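Local atomic coordinates of OmpT protein (PDB entry 6EHD), a protein that probably forms a non-specific diffusion porin, a beta-barrel channel that lets ions and small solutes cross the outer membrane. Residues D12-L17 with Q53-F58; Y99-G104 with G320-W325; G272-Y275 with A281-Y284. The protein carries 1 engineered substitution. One frame throughout, in Å; residues are numbered along the deposited sequence. Where two conformers were deposited one is given.

Contact 1: D12-L17 with Q53-F58; sequences DFYGQL and QGKVEF
Y14 meets E57 and K55 across the width of an intervening strand. Segments 12-17 and 53-58 run nearly parallel, 25° apart with axes 9.0 Å from each other, and strand 30-47 lies between them; the backbone of Y14 is itself bonded to G39 of that strand. Here, in the wall of a beta-barrel porin, side chains have to span that strand. Y14 supplies one: with CG set between the backbone N and the carbonyl carbon (chi1 69°), the first side-chain bond points toward segment 53-58, and the ring brings the hydroxyl to the far strand. There Y14 OH donates to E57 OE2 over 2.7 Å. The acceptor uses its anti lone pair, on the side away from OE1, and lies near the plane of the tyrosine ring, whereas the carboxylate itself is turned 70° from that ring. E57 and K55 both start with CG anti to the backbone N and continue extended, crossing the tyrosine at about a right angle. K55 brings its methylene CE to 3.3 Å from Y14 OH, approaching the ring obliquely. D12 and F13, just before Y14, bind calcium together with W325 in another structure of this protein. E57 OE1 forms a salt bridge with R69, so the carboxylate is shared between a phenol and a guanidinium, a setting that would be expected to keep it ionised.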
ATOM      1  N   ASP A  12      18.346  11.415  11.960  1.00 39.90           N
ATOM      2  CA  ASP A  12      17.012  12.066  12.060  0.50 37.88           C
ATOM      3  C   ASP A  12      16.093  11.176  12.858  1.00 37.17           C
ATOM      4  O   ASP A  12      15.828  10.065  12.495  1.00 35.38           O
ATOM      5  CB  ASP A  12      16.452  12.344  10.674  0.50 41.16           C
ATOM      6  CG  ASP A  12      17.272  13.386   9.919  0.50 44.39           C
ATOM      7  OD1 ASP A  12      17.547  14.447  10.480  0.50 44.91           O
ATOM      8  OD2 ASP A  12      17.655  13.124   8.765  0.50 41.40           O
ATOM      9  N   PHE A  13      15.620  11.668  14.005  1.00 34.43           N
ATOM     10  CA  PHE A  13      14.611  10.953  14.807  1.00 37.15           C
ATOM     11  C   PHE A  13      13.227  11.464  14.317  1.00 35.79           C
ATOM     12  O   PHE A  13      13.066  12.661  14.169  1.00 39.66           O
ATOM     13  CB  PHE A  13      14.728  11.196  16.313  1.00 41.56           C
ATOM     14  CG  PHE A  13      15.861  10.458  16.948  1.00 50.84           C
ATOM     15  CD1 PHE A  13      17.156  10.930  16.805  1.00 56.10           C
ATOM     16  CD2 PHE A  13      15.636   9.296  17.668  1.00 56.59           C
ATOM     17  CE1 PHE A  13      18.216  10.276  17.403  1.00 58.47           C
ATOM     18  CE2 PHE A  13      16.692   8.629  18.275  1.00 64.16           C
ATOM     19  CZ  PHE A  13      17.985   9.114  18.120  1.00 57.66           C
ATOM     20  N   TYR A  14      12.315  10.565  13.949  1.00 31.30           N
ATOM     21  CA  TYR A  14      11.043  11.016  13.256  1.00 29.34           C
ATOM     22  C   TYR A  14       9.919  10.153  13.751  1.00 32.83           C
ATOM     23  O   TYR A  14      10.162   9.118  14.335  1.00 27.96           O
ATOM     24  CB  TYR A  14      11.147  10.930  11.689  1.00 31.88           C
ATOM     25  CG  TYR A  14      11.202   9.506  11.211  1.00 32.44           C
ATOM     26  CD1 TYR A  14      12.454   8.768  11.143  1.00 32.17           C
ATOM     27  CD2 TYR A  14      10.039   8.825  10.818  1.00 32.77           C
ATOM     28  CE1 TYR A  14      12.463   7.440  10.759  1.00 30.26           C
ATOM     29  CE2 TYR A  14      10.060   7.515  10.467  1.00 32.01           C
ATOM     30  CZ  TYR A  14      11.311   6.812  10.401  1.00 32.10           C
ATOM     31  OH  TYR A  14      11.233   5.492  10.077  1.00 32.60           O
ATOM     32  N   GLY A  15       8.645  10.565  13.506  1.00 28.96           N
ATOM     33  CA  GLY A  15       7.549   9.675  13.788  1.00 28.68           C
ATOM     34  C   GLY A  15       6.156  10.373  13.563  1.00 25.42           C
ATOM     35  O   GLY A  15       6.122  11.559  13.147  1.00 26.34           O
ATOM     36  N   GLN A  16       5.142   9.619  13.933  1.00 26.26           N
ATOM     37  CA  GLN A  16       3.696  10.099  13.903  1.00 25.49           C
ATOM     38  C   GLN A  16       2.940   9.511  15.043  1.00 27.01           C
ATOM     39  O   GLN A  16       3.026   8.275  15.287  1.00 26.61           O
ATOM     40  CB  GLN A  16       2.967   9.637  12.607  1.00 28.21           C
ATOM     41  CG  GLN A  16       3.540  10.145  11.336  1.00 33.22           C
ATOM     42  CD  GLN A  16       2.770   9.689  10.121  1.00 31.02           C
ATOM     43  OE1 GLN A  16       1.523   9.608  10.142  1.00 27.49           O
ATOM     44  NE2 GLN A  16       3.525   9.336   9.056  1.00 29.54           N
ATOM     45  N   LEU A  17       2.158  10.337  15.761  1.00 25.07           N
ATOM     46  CA  LEU A  17       1.100   9.783  16.616  1.00 22.90           C
ATOM     47  C   LEU A  17      -0.282  10.058  15.979  1.00 23.04           C
ATOM     48  O   LEU A  17      -0.466  11.121  15.412  1.00 26.29           O
ATOM     49  CB  LEU A  17       1.058  10.427  18.017  1.00 24.82           C
ATOM     50  CG  LEU A  17       2.418  10.401  18.750  1.00 30.91           C
ATOM     51  CD1 LEU A  17       2.318  11.184  20.066  1.00 37.67           C
ATOM     52  CD2 LEU A  17       2.747   8.940  19.019  1.00 33.49           C
ATOM     53  N   GLN A  53      23.179   4.289   4.348  1.00 28.16           N
ATOM     54  CA  GLN A  53      21.969   4.531   5.127  1.00 28.81           C
ATOM     55  C   GLN A  53      21.723   3.383   6.060  1.00 30.09           C
ATOM     56  O   GLN A  53      21.847   2.205   5.717  1.00 27.62           O
ATOM     57  CB  GLN A  53      20.725   4.748   4.195  1.00 29.67           C
ATOM     58  CG  GLN A  53      19.401   4.896   4.973  1.00 30.43           C
ATOM     59  CD  GLN A  53      18.132   4.842   4.072  1.00 38.26           C
ATOM     60  OE1 GLN A  53      18.124   4.184   2.990  1.00 33.01           O
ATOM     61  NE2 GLN A  53      17.053   5.561   4.515  1.00 35.54           N
ATOM     62  N   GLY A  54      21.335   3.717   7.293  1.00 26.53           N
ATOM     63  CA  GLY A  54      20.841   2.708   8.231  1.00 27.45           C
ATOM     64  C   GLY A  54      19.503   3.268   8.855  1.00 32.10           C
ATOM     65  O   GLY A  54      19.508   4.320   9.396  1.00 31.60           O
ATOM     66  N   LYS A  55      18.414   2.533   8.747  1.00 28.67           N
ATOM     67  CA  LYS A  55      17.051   3.018   9.213  1.00 28.47           C
ATOM     68  C   LYS A  55      16.343   1.934   9.984  1.00 29.53           C
ATOM     69  O   LYS A  55      16.316   0.769   9.560  1.00 29.50           O
ATOM     70  CB  LYS A  55      16.248   3.483   7.968  1.00 31.56           C
ATOM     71  CG  LYS A  55      14.868   4.070   8.265  1.00 32.90           C
ATOM     72  CD  LYS A  55      14.232   4.690   6.970  1.00 37.07           C
ATOM     73  CE  LYS A  55      12.794   5.156   7.202  1.00 44.05           C
ATOM     74  NZ  LYS A  55      12.282   5.854   5.998  1.00 44.02           N
ATOM     75  N   VAL A  56      15.644   2.280  11.096  1.00 25.27           N
ATOM     76  CA  VAL A  56      14.850   1.328  11.753  1.00 26.63           C
ATOM     77  C   VAL A  56      13.566   2.089  12.253  1.00 28.51           C
ATOM     78  O   VAL A  56      13.673   3.232  12.596  1.00 28.82           O
ATOM     79  CB  VAL A  56      15.629   0.674  12.930  1.00 35.68           C
ATOM     80  CG1 VAL A  56      16.085   1.698  13.916  1.00 39.00           C
ATOM     81  CG2 VAL A  56      14.816  -0.428  13.575  1.00 37.24           C
ATOM     82  N   GLU A  57      12.439   1.430  12.133  1.00 29.36           N
ATOM     83  CA  GLU A  57      11.116   2.016  12.475  1.00 27.99           C
ATOM     84  C   GLU A  57      10.376   1.048  13.307  1.00 29.42           C
ATOM     85  O   GLU A  57      10.239  -0.148  12.928  1.00 28.88           O
ATOM     86  CB  GLU A  57      10.331   2.285  11.177  1.00 28.50           C
ATOM     87  CG  GLU A  57       8.990   3.116  11.415  1.00 27.40           C
ATOM     88  CD  GLU A  57       8.296   3.543  10.063  1.00 28.72           C
ATOM     89  OE1 GLU A  57       7.245   2.974   9.744  1.00 30.33           O
ATOM     90  OE2 GLU A  57       8.866   4.444   9.398  1.00 30.88           O
ATOM     91  N   PHE A  58       9.804   1.528  14.417  1.00 29.82           N
ATOM     92  CA  PHE A  58       9.035   0.695  15.327  1.00 28.81           C
ATOM     93  C   PHE A  58       7.522   1.174  15.417  1.00 32.90           C
ATOM     94  O   PHE A  58       7.217   2.346  15.194  1.00 28.80           O
ATOM     95  CB  PHE A  58       9.578   0.883  16.754  1.00 32.73           C
ATOM     96  CG  PHE A  58      11.045   0.516  16.914  1.00 34.80           C
ATOM     97  CD1 PHE A  58      11.413  -0.802  17.222  1.00 43.16           C
ATOM     98  CD2 PHE A  58      12.028   1.489  16.793  1.00 40.79           C
ATOM     99  CE1 PHE A  58      12.762  -1.147  17.394  1.00 41.29           C
ATOM    100  CE2 PHE A  58      13.402   1.136  16.964  1.00 45.10           C
ATOM    101  CZ  PHE A  58      13.733  -0.186  17.250  1.00 40.59           C
TER

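Contact 2: Y99-G104 with G320-W325; sequences YSYFFG and GARYYW. Engineered in segment 320-325: Y323 (natural residue Ile). With C8E ((hydroxyethyloxy)tri(ethyloxy)octane), chain G.
R322, on the C-terminal strand, puts its guanidinium against Y101. CB sits 4.3 Å from Y324 CD1. With CG anti to the carbonyl carbon (chi1 -68°) and the chain extended as far as NE, CG passes near the hydroxyl of Y284, CD runs alongside Q16, and NE bonds to Y284 OH. NH2 comes closest to the tyrosine, 3.4 Å from Y101 CD1, while Y101 CE1 stands above the guanidinium face toward its rim, so the edge of the ring is set against the face of the cation, with the planes 69° apart. Segment 99-104 belongs to the long loop after helix 90-94, which probably corresponds to L3, the constriction loop that general porins fold into the barrel, and here it is brought up to the inner wall. NH1 bonds to Y324 OH over 2.8 Å, practically in the guanidinium plane, and also to O18 of the detergent C8E at 3.1 Å. NH2 donates to a water at 2.9 Å, and that water in turn donates to Y101 O. The detergent continues across the tyrosine, its C14 centred over one ring face, while Y101 OH is taken up by E274. Nearby, F102 CZ, at its ring edge, lies 4.2 Å from G320 N.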
ATOM      1  N   TYR A  99      -6.429   8.223  -3.212  1.00 20.02           N
ATOM      2  CA  TYR A  99      -6.046   9.398  -2.469  1.00 21.15           C
ATOM      3  C   TYR A  99      -6.765   9.472  -1.126  1.00 24.02           C
ATOM      4  O   TYR A  99      -6.725  10.499  -0.457  1.00 24.39           O
ATOM      5  CB  TYR A  99      -6.292  10.647  -3.298  1.00 21.90           C
ATOM      6  CG  TYR A  99      -5.575  10.621  -4.649  1.00 21.28           C
ATOM      7  CD1 TYR A  99      -4.239  10.213  -4.777  1.00 25.34           C
ATOM      8  CD2 TYR A  99      -6.257  10.978  -5.783  1.00 23.81           C
ATOM      9  CE1 TYR A  99      -3.636  10.090  -6.034  1.00 24.34           C
ATOM     10  CE2 TYR A  99      -5.652  10.880  -7.054  1.00 27.48           C
ATOM     11  CZ  TYR A  99      -4.340  10.482  -7.177  1.00 26.58           C
ATOM     12  OH  TYR A  99      -3.757  10.433  -8.478  1.00 27.10           O
ATOM     13  N   SER A 100      -7.357   8.353  -0.689  1.00 21.96           N
ATOM     14  CA  SER A 100      -8.104   8.331   0.591  1.00 20.48           C
ATOM     15  C   SER A 100      -7.215   8.201   1.858  1.00 22.85           C
ATOM     16  O   SER A 100      -6.017   7.837   1.794  1.00 21.56           O
ATOM     17  CB  SER A 100      -9.097   7.132   0.540  1.00 21.03           C
ATOM     18  OG  SER A 100      -8.438   5.869   0.618  1.00 21.68           O
ATOM     19  N   TYR A 101      -7.834   8.459   3.031  1.00 20.80           N
ATOM     20  CA  TYR A 101      -7.235   8.263   4.373  1.00 19.67           C
ATOM     21  C   TYR A 101      -7.742   6.972   5.066  1.00 23.54           C
ATOM     22  O   TYR A 101      -7.098   6.524   5.982  1.00 23.34           O
ATOM     23  CB  TYR A 101      -7.536   9.471   5.263  1.00 22.66           C
ATOM     24  CG  TYR A 101      -6.598  10.583   5.130  1.00 23.43           C
ATOM     25  CD1 TYR A 101      -5.449  10.621   5.900  1.00 24.76           C
ATOM     26  CD2 TYR A 101      -6.841  11.644   4.254  1.00 26.30           C
ATOM     27  CE1 TYR A 101      -4.511  11.665   5.699  1.00 24.59           C
ATOM     28  CE2 TYR A 101      -5.942  12.709   4.119  1.00 28.52           C
ATOM     29  CZ  TYR A 101      -4.767  12.718   4.880  1.00 27.24           C
ATOM     30  OH  TYR A 101      -3.830  13.758   4.736  1.00 28.11           O
ATOM     31  N   PHE A 102      -8.847   6.337   4.617  1.00 21.56           N
ATOM     32  CA  PHE A 102      -9.471   5.182   5.257  1.00 22.06           C
ATOM     33  C   PHE A 102      -9.959   4.016   4.393  1.00 23.31           C
ATOM     34  O   PHE A 102      -9.649   2.858   4.679  1.00 23.54           O
ATOM     35  CB  PHE A 102     -10.691   5.583   6.155  1.00 23.48           C
ATOM     36  CG  PHE A 102     -10.363   6.379   7.386  1.00 23.98           C
ATOM     37  CD1 PHE A 102      -9.846   5.772   8.475  1.00 28.03           C
ATOM     38  CD2 PHE A 102     -10.593   7.794   7.391  1.00 21.81           C
ATOM     39  CE1 PHE A 102      -9.573   6.525   9.647  1.00 31.44           C
ATOM     40  CE2 PHE A 102     -10.367   8.529   8.592  1.00 25.06           C
ATOM     41  CZ  PHE A 102      -9.859   7.871   9.682  1.00 24.46           C
ATOM     42  N   PHE A 103     -10.697   4.291   3.317  1.00 21.87           N
ATOM     43  CA  PHE A 103     -11.530   3.232   2.681  1.00 23.69           C
ATOM     44  C   PHE A 103     -11.119   2.771   1.272  1.00 22.78           C
ATOM     45  O   PHE A 103     -11.545   1.730   0.822  1.00 22.52           O
ATOM     46  CB  PHE A 103     -12.997   3.687   2.647  1.00 23.87           C
ATOM     47  CG  PHE A 103     -13.588   4.000   4.044  1.00 22.04           C
ATOM     48  CD1 PHE A 103     -13.553   2.991   5.039  1.00 25.61           C
ATOM     49  CD2 PHE A 103     -14.062   5.270   4.352  1.00 25.19           C
ATOM     50  CE1 PHE A 103     -14.036   3.273   6.357  1.00 25.40           C
ATOM     51  CE2 PHE A 103     -14.529   5.547   5.654  1.00 24.88           C
ATOM     52  CZ  PHE A 103     -14.528   4.521   6.625  1.00 26.13           C
ATOM     53  N   GLY A 104     -10.358   3.603   0.546  1.00 23.55           N
ATOM     54  CA  GLY A 104      -9.893   3.226  -0.832  1.00 24.42           C
ATOM     55  C   GLY A 104      -8.714   2.319  -0.890  1.00 23.62           C
ATOM     56  O   GLY A 104      -8.169   1.922   0.157  1.00 23.57           O
ATOM     57  N   GLY A 320     -10.010  11.459  11.787  1.00 22.64           N
ATOM     58  CA  GLY A 320      -8.630  11.235  12.384  1.00 22.01           C
ATOM     59  C   GLY A 320      -7.856  12.441  12.577  1.00 21.71           C
ATOM     60  O   GLY A 320      -8.149  13.472  11.980  1.00 22.44           O
ATOM     61  N   ALA A 321      -6.807  12.346  13.420  1.00 21.67           N
ATOM     62  CA  ALA A 321      -5.899  13.451  13.614  1.00 22.10           C
ATOM     63  C   ALA A 321      -4.481  12.830  13.820  1.00 20.46           C
ATOM     64  O   ALA A 321      -4.323  11.672  14.326  1.00 22.73           O
ATOM     65  CB  ALA A 321      -6.201  14.226  14.936  1.00 24.89           C
ATOM     66  N   ARG A 322      -3.525  13.569  13.331  1.00 22.24           N
ATOM     67  CA  ARG A 322      -2.088  13.158  13.364  1.00 22.89           C
ATOM     68  C   ARG A 322      -1.197  14.265  13.906  1.00 21.98           C
ATOM     69  O   ARG A 322      -1.382  15.523  13.635  1.00 23.34           O
ATOM     70  CB  ARG A 322      -1.586  12.883  11.895  1.00 25.97           C
ATOM     71  CG  ARG A 322      -2.209  11.690  11.278  1.00 25.69           C
ATOM     72  CD  ARG A 322      -1.740  11.548   9.816  1.00 24.94           C
ATOM     73  NE  ARG A 322      -2.438  10.447   9.176  1.00 24.87           N
ATOM     74  CZ  ARG A 322      -2.111  10.028   7.946  1.00 26.82           C
ATOM     75  NH1 ARG A 322      -1.114  10.646   7.273  1.00 26.70           N
ATOM     76  NH2 ARG A 322      -2.840   9.080   7.394  1.00 29.55           N
ATOM     77  N   TYR A 323      -0.158  13.793  14.638  1.00 24.18           N
ATOM     78  CA  TYR A 323       0.965  14.661  15.029  1.00 23.72           C
ATOM     79  C   TYR A 323       2.277  14.097  14.400  1.00 22.77           C
ATOM     80  O   TYR A 323       2.503  12.908  14.589  1.00 23.74           O
ATOM     81  CB  TYR A 323       1.116  14.668  16.576  1.00 24.75           C
ATOM     82  CG  TYR A 323       2.342  15.534  17.034  1.00 26.50           C
ATOM     83  CD1 TYR A 323       2.333  16.935  17.059  1.00 28.20           C
ATOM     84  CD2 TYR A 323       3.551  14.888  17.358  1.00 28.01           C
ATOM     85  CE1 TYR A 323       3.443  17.681  17.439  1.00 28.49           C
ATOM     86  CE2 TYR A 323       4.665  15.649  17.734  1.00 28.01           C
ATOM     87  CZ  TYR A 323       4.617  17.001  17.784  1.00 31.18           C
ATOM     88  OH  TYR A 323       5.729  17.759  18.166  1.00 33.14           O
ATOM     89  N   TYR A 324       3.049  14.953  13.728  1.00 22.56           N
ATOM     90  CA  TYR A 324       4.320  14.498  13.076  1.00 25.85           C
ATOM     91  C   TYR A 324       5.521  15.147  13.779  1.00 29.12           C
ATOM     92  O   TYR A 324       5.488  16.309  14.077  1.00 25.61           O
ATOM     93  CB  TYR A 324       4.393  14.989  11.647  1.00 25.77           C
ATOM     94  CG  TYR A 324       3.353  14.362  10.646  1.00 27.07           C
ATOM     95  CD1 TYR A 324       2.024  14.812  10.573  1.00 30.67           C
ATOM     96  CD2 TYR A 324       3.776  13.454   9.649  1.00 29.09           C
ATOM     97  CE1 TYR A 324       1.141  14.254   9.627  1.00 28.97           C
ATOM     98  CE2 TYR A 324       2.913  12.942   8.685  1.00 29.64           C
ATOM     99  CZ  TYR A 324       1.593  13.332   8.666  1.00 32.24           C
ATOM    100  OH  TYR A 324       0.739  12.754   7.687  1.00 32.88           O
ATOM    101  N   TRP A 325       6.645  14.419  13.846  1.00 27.80           N
ATOM    102  CA  TRP A 325       7.950  15.054  14.140  1.00 27.25           C
ATOM    103  C   TRP A 325       9.043  14.457  13.202  1.00 35.33           C
ATOM    104  O   TRP A 325       8.796  13.379  12.604  1.00 30.65           O
ATOM    105  CB  TRP A 325       8.305  14.886  15.627  1.00 27.99           C
ATOM    106  CG  TRP A 325       8.620  13.489  16.152  1.00 30.36           C
ATOM    107  CD1 TRP A 325       9.944  12.954  16.278  1.00 33.28           C
ATOM    108  CD2 TRP A 325       7.751  12.433  16.513  1.00 31.34           C
ATOM    109  NE1 TRP A 325       9.893  11.702  16.729  1.00 32.93           N
ATOM    110  CE2 TRP A 325       8.584  11.323  16.901  1.00 35.14           C
ATOM    111  CE3 TRP A 325       6.326  12.295  16.623  1.00 31.15           C
ATOM    112  CZ2 TRP A 325       8.054  10.110  17.387  1.00 35.05           C
ATOM    113  CZ3 TRP A 325       5.811  11.065  17.092  1.00 30.07           C
ATOM    114  CH2 TRP A 325       6.661   9.985  17.452  1.00 33.50           C
ATOM    115  OXT TRP A 325      10.153  15.045  13.103  1.00 32.37           O
TER
HETATM  116  C11 C8E G 406      -3.012  11.954  -0.822  1.00 69.21           C
HETATM  117  O12 C8E G 406      -3.089  11.627   0.593  1.00 72.26           O
HETATM  118  C13 C8E G 406      -3.419  10.228   0.792  1.00 72.15           C
HETATM  119  C14 C8E G 406      -3.299   9.820   2.251  1.00 59.31           C
HETATM  120  O15 C8E G 406      -1.882   9.902   2.533  1.00 69.41           O
HETATM  121  C16 C8E G 406      -1.461  10.199   3.835  1.00 45.36           C
HETATM  122  C17 C8E G 406      -1.505   8.878   4.452  1.00 38.80           C
HETATM  123  O18 C8E G 406      -0.298   8.511   5.111  1.00 48.20           O
HETATM  124  C19 C8E G 406      -0.156   7.341   5.937  1.00 43.05           C
HETATM  125  C20 C8E G 406       0.451   5.887   5.903  1.00 45.06           C
HETATM  126  O21 C8E G 406       0.070   4.854   6.961  1.00 39.33           O
HETATM  127  O   HOH W   1      -5.242   7.498   7.959  1.00 25.25           O

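Contact 3: G272-Y275 with A281-Y284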
ATOM      1  N   GLY A 272     -13.940  12.961   0.929  1.00 22.26           N
ATOM      2  CA  GLY A 272     -13.401  13.459   2.226  1.00 23.00           C
ATOM      3  C   GLY A 272     -12.776  14.797   2.134  1.00 22.22           C
ATOM      4  O   GLY A 272     -12.715  15.468   1.069  1.00 22.16           O
ATOM      5  N   VAL A 273     -12.329  15.279   3.331  1.00 22.04           N
ATOM      6  CA  VAL A 273     -11.718  16.534   3.462  1.00 23.45           C
ATOM      7  C   VAL A 273     -10.510  16.440   4.407  1.00 23.44           C
ATOM      8  O   VAL A 273     -10.590  15.718   5.404  1.00 22.33           O
ATOM      9  CB  VAL A 273     -12.703  17.618   4.022  1.00 26.82           C
ATOM     10  CG1 VAL A 273     -13.302  17.256   5.309  1.00 28.63           C
ATOM     11  CG2 VAL A 273     -12.040  18.980   4.129  1.00 27.83           C
ATOM     12  N   GLU A 274      -9.411  17.111   4.001  1.00 22.54           N
ATOM     13  CA  GLU A 274      -8.149  17.209   4.789  1.00 24.62           C
ATOM     14  C   GLU A 274      -7.921  18.628   5.202  1.00 22.54           C
ATOM     15  O   GLU A 274      -7.921  19.564   4.357  1.00 23.53           O
ATOM     16  CB  GLU A 274      -6.954  16.716   3.925  1.00 27.10           C
ATOM     17  CG  GLU A 274      -5.503  16.897   4.543  1.00 28.60           C
ATOM     18  CD  GLU A 274      -4.472  16.789   3.392  1.00 30.73           C
ATOM     19  OE1 GLU A 274      -4.116  15.643   3.002  1.00 31.21           O
ATOM     20  OE2 GLU A 274      -4.176  17.810   2.734  1.00 31.95           O
ATOM     21  N   TYR A 275      -7.495  18.850   6.469  1.00 23.37           N
ATOM     22  CA  TYR A 275      -7.210  20.219   6.927  1.00 23.16           C
ATOM     23  C   TYR A 275      -5.893  20.183   7.681  1.00 23.44           C
ATOM     24  O   TYR A 275      -5.763  19.420   8.648  1.00 23.21           O
ATOM     25  CB  TYR A 275      -8.325  20.778   7.878  1.00 25.11           C
ATOM     26  CG  TYR A 275      -8.039  22.135   8.418  1.00 27.18           C
ATOM     27  CD1 TYR A 275      -8.389  23.292   7.697  1.00 29.21           C
ATOM     28  CD2 TYR A 275      -7.449  22.320   9.684  1.00 24.77           C
ATOM     29  CE1 TYR A 275      -8.144  24.568   8.149  1.00 30.12           C
ATOM     30  CE2 TYR A 275      -7.173  23.622  10.126  1.00 26.65           C
ATOM     31  CZ  TYR A 275      -7.554  24.732   9.415  1.00 29.53           C
ATOM     32  OH  TYR A 275      -7.265  26.042   9.814  1.00 30.72           O
ATOM     33  N   ALA A 281       0.815  19.061  12.107  1.00 24.27           N
ATOM     34  CA  ALA A 281      -0.518  18.623  12.578  1.00 25.90           C
ATOM     35  C   ALA A 281      -1.582  18.702  11.441  1.00 21.97           C
ATOM     36  O   ALA A 281      -1.664  19.742  10.758  1.00 25.00           O
ATOM     37  CB  ALA A 281      -1.006  19.458  13.737  1.00 26.75           C
ATOM     38  N   ARG A 282      -2.371  17.615  11.326  1.00 23.51           N
ATOM     39  CA  ARG A 282      -3.538  17.653  10.440  1.00 23.01           C
ATOM     40  C   ARG A 282      -4.661  16.783  10.918  1.00 23.58           C
ATOM     41  O   ARG A 282      -4.474  15.915  11.729  1.00 23.20           O
ATOM     42  CB  ARG A 282      -3.121  17.162   9.043  1.00 27.85           C
ATOM     43  CG  ARG A 282      -2.811  15.700   8.947  1.00 30.38           C
ATOM     44  CD  ARG A 282      -2.394  15.260   7.499  1.00 35.99           C
ATOM     45  NE  ARG A 282      -1.119  15.843   7.081  1.00 34.92           N
ATOM     46  CZ  ARG A 282      -0.465  15.431   5.962  1.00 43.38           C
ATOM     47  NH1 ARG A 282      -0.999  14.485   5.146  1.00 33.96           N
ATOM     48  NH2 ARG A 282       0.746  15.947   5.665  1.00 37.27           N
ATOM     49  N   VAL A 283      -5.859  17.056  10.365  1.00 22.82           N
ATOM     50  CA  VAL A 283      -7.073  16.280  10.649  1.00 22.51           C
ATOM     51  C   VAL A 283      -7.799  15.983   9.314  1.00 20.84           C
ATOM     52  O   VAL A 283      -7.550  16.624   8.295  1.00 23.43           O
ATOM     53  CB  VAL A 283      -8.075  17.015  11.609  1.00 23.08           C
ATOM     54  CG1 VAL A 283      -7.370  17.202  12.990  1.00 24.91           C
ATOM     55  CG2 VAL A 283      -8.519  18.318  11.045  1.00 26.34           C
ATOM     56  N   TYR A 284      -8.660  14.999   9.389  1.00 20.63           N
ATOM     57  CA  TYR A 284      -9.405  14.597   8.181  1.00 22.30           C
ATOM     58  C   TYR A 284     -10.721  13.865   8.538  1.00 22.99           C
ATOM     59  O   TYR A 284     -10.850  13.234   9.613  1.00 22.59           O
ATOM     60  CB  TYR A 284      -8.510  13.638   7.305  1.00 23.95           C
ATOM     61  CG  TYR A 284      -7.613  12.695   8.056  1.00 20.54           C
ATOM     62  CD1 TYR A 284      -6.357  13.089   8.495  1.00 22.64           C
ATOM     63  CD2 TYR A 284      -8.029  11.448   8.404  1.00 21.41           C
ATOM     64  CE1 TYR A 284      -5.538  12.273   9.256  1.00 24.82           C
ATOM     65  CE2 TYR A 284      -7.182  10.573   9.121  1.00 24.08           C
ATOM     66  CZ  TYR A 284      -5.943  11.018   9.607  1.00 23.85           C
ATOM     67  OH  TYR A 284      -5.135  10.121  10.329  1.00 26.40           O
TER
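Y275 and V283 form a hydrogen-bonded pair in an antiparallel beta hairpin, in which strand 263-276 turns back into strand 281-291 as one of the up-and-down hairpins of the porin barrel. The tight part is the backbone. Y275 N donates to V283 O and V283 N returns a bond to Y275 O, each 2.9 Å long and nearly straight, at 168° and 170°. The next pair, E274 with Y284, is non-hydrogen-bonded, its CA atoms drawn in to 4.5 Å; beside it V273 O accepts a CA-H contact from Y284 CA at 3.2 Å. Between the two strands the side chains meet more loosely. On the face of Y275 and V283 they touch at Y275 CB and V283 CG2, 4.0 Å apart; with CG of the tyrosine anti to its N (chi1 177°), the far end of the ring leads away, and the ring also meets F277 edge-to-face. On the face of E274 and Y284, the charges of E274 and R282 attract only at long range: E274 OE1 lies 4.0 Å from R282 NH1 and well out of the guanidinium plane, with no N-H aimed at it. Their hydrogen bonds go to a common partner, Y101 OH of the inward-folded loop, while Y284 OH turns to E20 and R322. Nearer the backbone, R282 CB rests 3.5 Å from Y275 O.

From the N terminus, contact 1 closes first, tying together two strands near the start of the chain. Contact 2 opens later, in the loop that follows helix 90-94, and closes only at the last strand, so its span takes in most of the barrel. Contact 3, a local hairpin, opens and closes within that span; contact 1 precedes both, and none of the three cross. In space the order is lateral: strand 314-324 has strand 9-24 on one side, a pairing that closes the barrel with probable bonds L17 O to Y323 N (2.8 Å; Y323 is engineered) and G15 N to W325 O (3.0 Å). On its other side, strand 281-291 offers Y284 O to G320 N, probably a hydrogen bond (2.9 Å), and Y101 OH meets E274 OE1.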